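Local coordinates for ribulose bisphosphate carboxylase (PDB 2D69), which probably catalyses the addition of carbon dioxide and water to ribulose 1,5-bisphosphate, giving two molecules of 3-phosphoglycerate, with magnesium as cofactor, at residues Y127-L130 with R131-G135; P195-F199 with E200-R204; N330-L333 with L334-W337. One frame throughout, in Å; residues are numbered along the deposited sequence.

Contact 1 of 3, residues Y127-L130 with R131-G135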
# COMPACT_ATOMS: atom_id res chain seq x y z
N TYR A 127 36.37 -17.08 5.12
CA TYR A 127 35.05 -17.72 4.90
C TYR A 127 33.93 -16.89 5.54
O TYR A 127 32.87 -16.72 4.95
CB TYR A 127 35.04 -19.17 5.42
CG TYR A 127 33.77 -19.91 5.02
CD1 TYR A 127 33.65 -20.53 3.78
CD2 TYR A 127 32.69 -19.95 5.87
CE1 TYR A 127 32.48 -21.18 3.43
CE2 TYR A 127 31.51 -20.55 5.48
CZ TYR A 127 31.43 -21.19 4.28
OH TYR A 127 30.26 -21.82 3.96
N GLU A 128 34.17 -16.34 6.72
CA GLU A 128 33.15 -15.67 7.47
C GLU A 128 32.86 -14.29 6.91
O GLU A 128 31.84 -13.73 7.23
CB GLU A 128 33.48 -15.60 8.99
CG GLU A 128 33.29 -16.93 9.74
CD GLU A 128 31.85 -17.47 9.71
OE1 GLU A 128 31.70 -18.67 9.34
OE2 GLU A 128 30.90 -16.74 10.08
N TYR A 129 33.77 -13.75 6.08
CA TYR A 129 33.46 -12.56 5.27
C TYR A 129 32.67 -12.95 3.99
O TYR A 129 31.62 -12.38 3.66
CB TYR A 129 34.75 -11.80 4.89
CG TYR A 129 34.44 -10.42 4.42
CD1 TYR A 129 34.31 -9.36 5.30
CD2 TYR A 129 34.18 -10.18 3.08
CE1 TYR A 129 33.94 -8.11 4.85
CE2 TYR A 129 33.84 -8.93 2.60
CZ TYR A 129 33.70 -7.90 3.46
OH TYR A 129 33.30 -6.69 2.93
N LEU A 130 33.18 -13.95 3.32
CA LEU A 130 32.74 -14.32 1.98
C LEU A 130 31.34 -14.90 2.02
O LEU A 130 30.56 -14.77 1.05
CB LEU A 130 33.71 -15.37 1.41
CG LEU A 130 33.50 -15.78 -0.06
CD1 LEU A 130 33.50 -14.58 -0.93
CD2 LEU A 130 34.60 -16.78 -0.52
N ARG A 131 31.00 -15.53 3.14
CA ARG A 131 29.71 -16.23 3.24
C ARG A 131 28.51 -15.24 3.22
O ARG A 131 27.38 -15.63 2.98
CB ARG A 131 29.65 -17.12 4.49
CG ARG A 131 29.54 -16.34 5.83
CD ARG A 131 29.52 -17.22 7.06
NE ARG A 131 28.28 -17.96 7.12
CZ ARG A 131 28.11 -19.12 7.76
NH1 ARG A 131 29.11 -19.67 8.43
NH2 ARG A 131 26.91 -19.70 7.75
N HIS A 132 28.77 -13.95 3.44
CA HIS A 132 27.73 -12.92 3.35
C HIS A 132 27.63 -12.29 1.95
O HIS A 132 27.04 -11.20 1.82
CB HIS A 132 27.98 -11.86 4.43
CG HIS A 132 28.13 -12.48 5.79
ND1 HIS A 132 27.18 -13.33 6.33
CD2 HIS A 132 29.13 -12.41 6.70
CE1 HIS A 132 27.58 -13.73 7.52
NE2 HIS A 132 28.76 -13.20 7.76
N PHE A 133 28.23 -12.96 0.95
CA PHE A 133 28.06 -12.65 -0.45
C PHE A 133 27.50 -13.90 -1.15
O PHE A 133 27.87 -15.02 -0.84
CB PHE A 133 29.32 -12.21 -1.07
CG PHE A 133 29.82 -10.88 -0.51
CD1 PHE A 133 30.50 -10.84 0.65
CD2 PHE A 133 29.44 -9.70 -1.09
CE1 PHE A 133 30.89 -9.63 1.20
CE2 PHE A 133 29.83 -8.48 -0.55
CZ PHE A 133 30.55 -8.46 0.58
N LYS A 134 26.61 -13.65 -2.09
CA LYS A 134 25.93 -14.70 -2.87
C LYS A 134 26.72 -15.12 -4.08
O LYS A 134 26.57 -16.25 -4.56
CB LYS A 134 24.56 -14.24 -3.34
CG LYS A 134 23.54 -14.19 -2.20
CD LYS A 134 22.15 -13.72 -2.72
CE LYS A 134 22.06 -12.21 -2.83
NZ LYS A 134 22.02 -11.64 -1.44
N GLY A 135 27.52 -14.21 -4.60
CA GLY A 135 28.18 -14.43 -5.87
C GLY A 135 27.13 -14.42 -6.99
O GLY A 135 26.04 -13.97 -6.77
O HOH W 1 30.19 -13.97 10.11
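Glu-128 and Arg-131 run side by side off the end of a short helix and close a salt bridge, Arg-131 NH1 to Glu-128 OE1 at 2.9 Å. The oxygen is met on its syn side and lies almost in the guanidinium plane, though carboxylate and guanidinium are turned 54° apart. Arg-131 gets there with CG lodged between its backbone N and carbonyl carbon (chi1 71°) and a bend at chi3. Arg-131 NH1 also reaches the ring edge of Tyr-127, 3.9 Å from Tyr-127 CE2. Behind these side chains the helix 127-130 runs out through a type I beta turn, closed by Phe-133 N to Leu-130 O at 3.0 Å; the turn follows strand 115-124 of the mixed sheet and leads toward helix 139-147 and the first barrel strand, 154-157. Arg-131 CG lies over the centre of the His-132 ring, 3.6 Å above it, while a water at that ring's edge joins NE2 to Glu-128 OE2. Replacing Arg-131, an alanine here would probably leave the Glu-128 carboxylate without its positive mate, and Leu-90 O and Phe-93 O of a neighbouring subunit without their guanidinium donors. Farther round, the Tyr-129 and Phe-133 rings are near parallel but slid apart, centroids 5.5 Å from each other.

Contact 2 of 3, residues P195-F199 with E200-R204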
# COMPACT_ATOMS: atom_id res chain seq x y z
N PRO A 195 15.89 10.58 -26.78
CA PRO A 195 14.60 10.96 -27.39
C PRO A 195 14.23 10.11 -28.58
O PRO A 195 13.03 9.69 -28.69
CB PRO A 195 14.82 12.41 -27.85
CG PRO A 195 15.95 12.92 -27.04
CD PRO A 195 16.81 11.75 -26.71
N PHE A 196 15.24 9.77 -29.38
CA PHE A 196 15.06 8.99 -30.62
C PHE A 196 15.15 7.48 -30.35
O PHE A 196 14.89 6.68 -31.21
CB PHE A 196 16.08 9.42 -31.72
CG PHE A 196 17.49 9.46 -31.25
CD1 PHE A 196 18.26 8.31 -31.22
CD2 PHE A 196 18.04 10.65 -30.79
CE1 PHE A 196 19.57 8.34 -30.73
CE2 PHE A 196 19.34 10.71 -30.30
CZ PHE A 196 20.12 9.56 -30.26
N ASN A 197 15.58 7.11 -29.15
CA ASN A 197 15.61 5.70 -28.73
C ASN A 197 15.36 5.56 -27.23
O ASN A 197 16.26 5.32 -26.43
CB ASN A 197 16.95 5.01 -29.11
CG ASN A 197 16.82 3.51 -29.28
OD1 ASN A 197 16.27 2.84 -28.43
ND2 ASN A 197 17.30 2.97 -30.41
N ARG A 198 14.10 5.71 -26.85
CA ARG A 198 13.70 5.61 -25.46
C ARG A 198 13.78 4.18 -24.98
O ARG A 198 13.26 3.29 -25.65
CB ARG A 198 12.26 6.13 -25.25
CG ARG A 198 12.16 7.59 -24.91
CD ARG A 198 10.74 8.11 -24.52
NE ARG A 198 10.24 7.71 -23.20
CZ ARG A 198 9.30 6.78 -22.98
NH1 ARG A 198 8.74 6.15 -23.99
NH2 ARG A 198 8.89 6.52 -21.75
N PHE A 199 14.35 4.01 -23.79
CA PHE A 199 14.60 2.70 -23.24
C PHE A 199 13.35 1.83 -23.30
O PHE A 199 13.39 0.69 -23.84
CB PHE A 199 15.13 2.76 -21.78
CG PHE A 199 15.57 1.43 -21.29
CD1 PHE A 199 14.64 0.50 -20.74
CD2 PHE A 199 16.88 1.00 -21.53
CE1 PHE A 199 15.04 -0.80 -20.38
CE2 PHE A 199 17.28 -0.27 -21.12
CZ PHE A 199 16.35 -1.20 -20.60
N GLU A 200 12.23 2.33 -22.81
CA GLU A 200 11.03 1.44 -22.80
C GLU A 200 10.48 1.07 -24.16
O GLU A 200 9.83 -0.04 -24.38
CB GLU A 200 9.91 2.00 -21.90
CG GLU A 200 8.88 0.87 -21.57
CD GLU A 200 7.94 1.17 -20.41
OE1 GLU A 200 7.24 0.22 -19.97
OE2 GLU A 200 7.91 2.34 -19.95
N GLU A 201 10.66 1.99 -25.10
CA GLU A 201 10.28 1.72 -26.50
C GLU A 201 11.23 0.69 -27.10
O GLU A 201 10.81 -0.22 -27.78
CB GLU A 201 10.27 3.01 -27.31
CG GLU A 201 9.18 4.00 -26.86
CD GLU A 201 9.22 5.35 -27.60
OE1 GLU A 201 8.61 6.31 -27.03
OE2 GLU A 201 9.83 5.44 -28.73
N ARG A 202 12.52 0.80 -26.79
CA ARG A 202 13.49 -0.19 -27.24
C ARG A 202 13.18 -1.59 -26.66
O ARG A 202 13.13 -2.56 -27.43
CB ARG A 202 14.89 0.22 -26.85
CG ARG A 202 15.95 -0.60 -27.55
CD ARG A 202 17.29 0.07 -27.51
NE ARG A 202 18.02 -0.11 -26.27
CZ ARG A 202 18.29 0.89 -25.42
NH1 ARG A 202 17.78 2.10 -25.62
NH2 ARG A 202 19.10 0.66 -24.41
N VAL A 203 12.90 -1.69 -25.35
CA VAL A 203 12.54 -3.02 -24.82
C VAL A 203 11.33 -3.62 -25.46
O VAL A 203 11.31 -4.81 -25.81
CB VAL A 203 12.42 -3.16 -23.25
CG1 VAL A 203 13.29 -2.19 -22.51
CG2 VAL A 203 11.03 -3.07 -22.76
N ARG A 204 10.26 -2.86 -25.59
CA ARG A 204 9.07 -3.41 -26.26
C ARG A 204 9.39 -3.94 -27.62
O ARG A 204 8.96 -5.06 -28.00
CB ARG A 204 7.99 -2.36 -26.36
CG ARG A 204 7.42 -1.97 -25.01
CD ARG A 204 6.44 -0.83 -25.15
NE ARG A 204 6.06 -0.20 -23.92
CZ ARG A 204 5.93 1.12 -23.75
NH1 ARG A 204 6.24 2.01 -24.72
NH2 ARG A 204 5.54 1.56 -22.57
O HOH W 2 12.15 6.44 -28.95
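Arg-198 reaches forward from the N-cap of helix 199-217 to Glu-201 in its first turn, and the two form a salt bridge, Arg-198 NH1 to Glu-201 OE1 at 3.0 Å. OE1 lies close to the guanidinium plane and is met on its anti side, the donor tilted out of the carboxylate plane; a bend at chi3 (73°) curls the arginine round to it. Both ends have second partners on a neighbouring subunit, where Glu-269 takes Arg-198 NH1 and Arg-341 takes Glu-201 OE2. Glu-201 OE2 also accepts from a water, which in turn accepts from Arg-198 N.

On the inner side Arg-202 NH1 gives a long but straight bond to Asn-197 OD1, 3.3 Å at 167°, arriving well above the amide plane. Thr-192 O also takes NH1, Asp-187 pairs with NH2, and Trp-165 O holds Asn-197 ND2, so amide and guanidinium are both fixed from outside. The backbone bonds Arg-202 N to Arg-198 O (2.8 Å) and Val-203 N to Phe-199 O start the helix.

Outward from these, the Phe-199 ring lies beside the Arg-202 guanidinium, Phe-199 CD2 3.7 Å from Arg-202 NH2 with the planes 76° apart, and packs against helix 231-244. This is the opening turn of a barrel helix, and its charges divide: Arg-198 and Glu-201 serve the subunit interface, whereas Arg-202 faces inward, its side chain about 9 Å from that of the predicted magnesium ligand Asp-188.

Contact 3 of 3, residues N330-L333 with L334-W337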
# COMPACT_ATOMS: atom_id res chain seq x y z
N ASN A 330 41.15 -14.41 -15.90
CA ASN A 330 40.15 -15.38 -16.37
C ASN A 330 40.17 -16.64 -15.52
O ASN A 330 39.11 -17.21 -15.25
CB ASN A 330 40.39 -15.80 -17.84
CG ASN A 330 40.00 -14.71 -18.88
OD1 ASN A 330 39.99 -14.99 -20.09
ND2 ASN A 330 39.71 -13.50 -18.44
N ASP A 331 41.39 -17.07 -15.13
CA ASP A 331 41.57 -18.25 -14.31
C ASP A 331 40.86 -18.07 -12.97
O ASP A 331 40.17 -18.95 -12.51
CB ASP A 331 43.07 -18.53 -14.03
CG ASP A 331 43.79 -19.16 -15.24
OD1 ASP A 331 45.02 -19.37 -15.13
OD2 ASP A 331 43.23 -19.46 -16.31
N PHE A 332 41.06 -16.92 -12.35
CA PHE A 332 40.30 -16.56 -11.17
C PHE A 332 38.79 -16.56 -11.41
O PHE A 332 38.05 -17.19 -10.68
CB PHE A 332 40.70 -15.18 -10.62
CG PHE A 332 39.67 -14.65 -9.70
CD1 PHE A 332 39.52 -15.22 -8.43
CD2 PHE A 332 38.76 -13.67 -10.13
CE1 PHE A 332 38.47 -14.81 -7.59
CE2 PHE A 332 37.73 -13.24 -9.28
CZ PHE A 332 37.59 -13.81 -8.00
N LEU A 333 38.32 -15.86 -12.42
CA LEU A 333 36.89 -15.80 -12.70
C LEU A 333 36.25 -17.19 -12.78
O LEU A 333 35.07 -17.38 -12.35
CB LEU A 333 36.58 -15.01 -13.96
CG LEU A 333 36.79 -13.47 -13.82
CD1 LEU A 333 36.55 -12.84 -15.16
CD2 LEU A 333 35.87 -12.81 -12.82
N LEU A 334 37.01 -18.15 -13.31
CA LEU A 334 36.45 -19.47 -13.56
C LEU A 334 36.79 -20.47 -12.47
O LEU A 334 36.31 -21.58 -12.52
CB LEU A 334 36.94 -20.02 -14.92
CG LEU A 334 36.41 -19.36 -16.19
CD1 LEU A 334 37.30 -19.76 -17.37
CD2 LEU A 334 34.96 -19.74 -16.43
N SER A 335 37.60 -20.08 -11.48
CA SER A 335 38.07 -21.00 -10.47
C SER A 335 36.96 -21.29 -9.46
O SER A 335 36.04 -20.49 -9.26
CB SER A 335 39.28 -20.42 -9.69
OG SER A 335 38.86 -19.27 -8.97
N LYS A 336 37.05 -22.48 -8.87
CA LYS A 336 36.25 -22.87 -7.74
C LYS A 336 36.60 -21.94 -6.57
O LYS A 336 37.74 -21.68 -6.34
CB LYS A 336 36.54 -24.33 -7.40
CG LYS A 336 35.32 -25.14 -6.91
CD LYS A 336 34.72 -24.56 -5.61
CE LYS A 336 33.63 -25.47 -4.95
NZ LYS A 336 33.43 -25.12 -3.54
N TRP A 337 35.57 -21.40 -5.90
CA TRP A 337 35.77 -20.44 -4.84
C TRP A 337 34.60 -20.53 -3.90
O TRP A 337 33.66 -19.73 -3.95
CB TRP A 337 35.85 -19.03 -5.42
CG TRP A 337 36.30 -18.02 -4.47
CD1 TRP A 337 37.10 -18.24 -3.41
CD2 TRP A 337 36.04 -16.61 -4.50
NE1 TRP A 337 37.36 -17.06 -2.76
CE2 TRP A 337 36.73 -16.04 -3.41
CE3 TRP A 337 35.32 -15.76 -5.34
CZ2 TRP A 337 36.73 -14.67 -3.14
CZ3 TRP A 337 35.30 -14.39 -5.06
CH2 TRP A 337 36.00 -13.86 -3.94
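Phe-332 and Trp-337 meet edge to face where helix 323-334 gives way to the loop leading to strand 344-348. The phenylalanine presents CE1 and CZ to the six-membered ring of the indole: Phe-332 CZ comes within 3.8 Å of Trp-337 CZ3, CE1 sits over the face toward its rim, and the planes stand 69° apart. Lys-300 of helix 295-305 touches both rings. Arg-303 of that helix makes a cation-pi contact with Phe-332, and Met-304 packs on the indole, making this the close-packed flank.

Between the rings one carbonyl takes two donors. Phe-332 O accepts from Ser-335 OG at 2.8 Å, in the carbonyl plane on a lone pair, and from Ser-335 N at 3.0 Å, well above that plane. The serine hydroxyl reaches it from between its own backbone N and carbonyl carbon, chi1 65°. Just before, Leu-334 N bonds to Asn-330 O at 3.0 Å, and CB and CG of Leu-334 rest against the same oxygen.

The other side is looser. Asp-331 points off into solvent, its carboxylate paired with Lys-327 one helical turn earlier, and Leu-334 is only partly covered. Asn-330, by contrast, is buried, its ND2 giving a bond to Thr-312. The last turn is thus closed by hydrogen bonds to main-chain oxygens, with a serine hydroxyl supplying an extra donor, while the aromatic pair packs the departing loop against the helix, with the Arg-303 cation beside the Phe-332 ring.

All three contacts are local, within one continuous run of chain, but they sit at different ends: contacts 1 and 3 where a helix runs out, contact 2 where one begins. Contact 1 is the most buried, its ion pair against a neighbouring subunit. Contact 2, partly buried and far from the chain's centre, splits its charges between a subunit interface and the interior. Contact 3 relies on aromatic rings and main-chain bonds. Contacts 1 and 3 touch, Leu-130 CD2 lying 3.6 Å from Trp-337 NE1, and both pack on helix 295-305. Within the chain contact 2 stands apart, nearest atoms about 21 Å from contact 1 and about 24 Å from contact 3, but its Pro-195 and Arg-198 pack on Tyr-127 and Lys-134 of a neighbouring subunit.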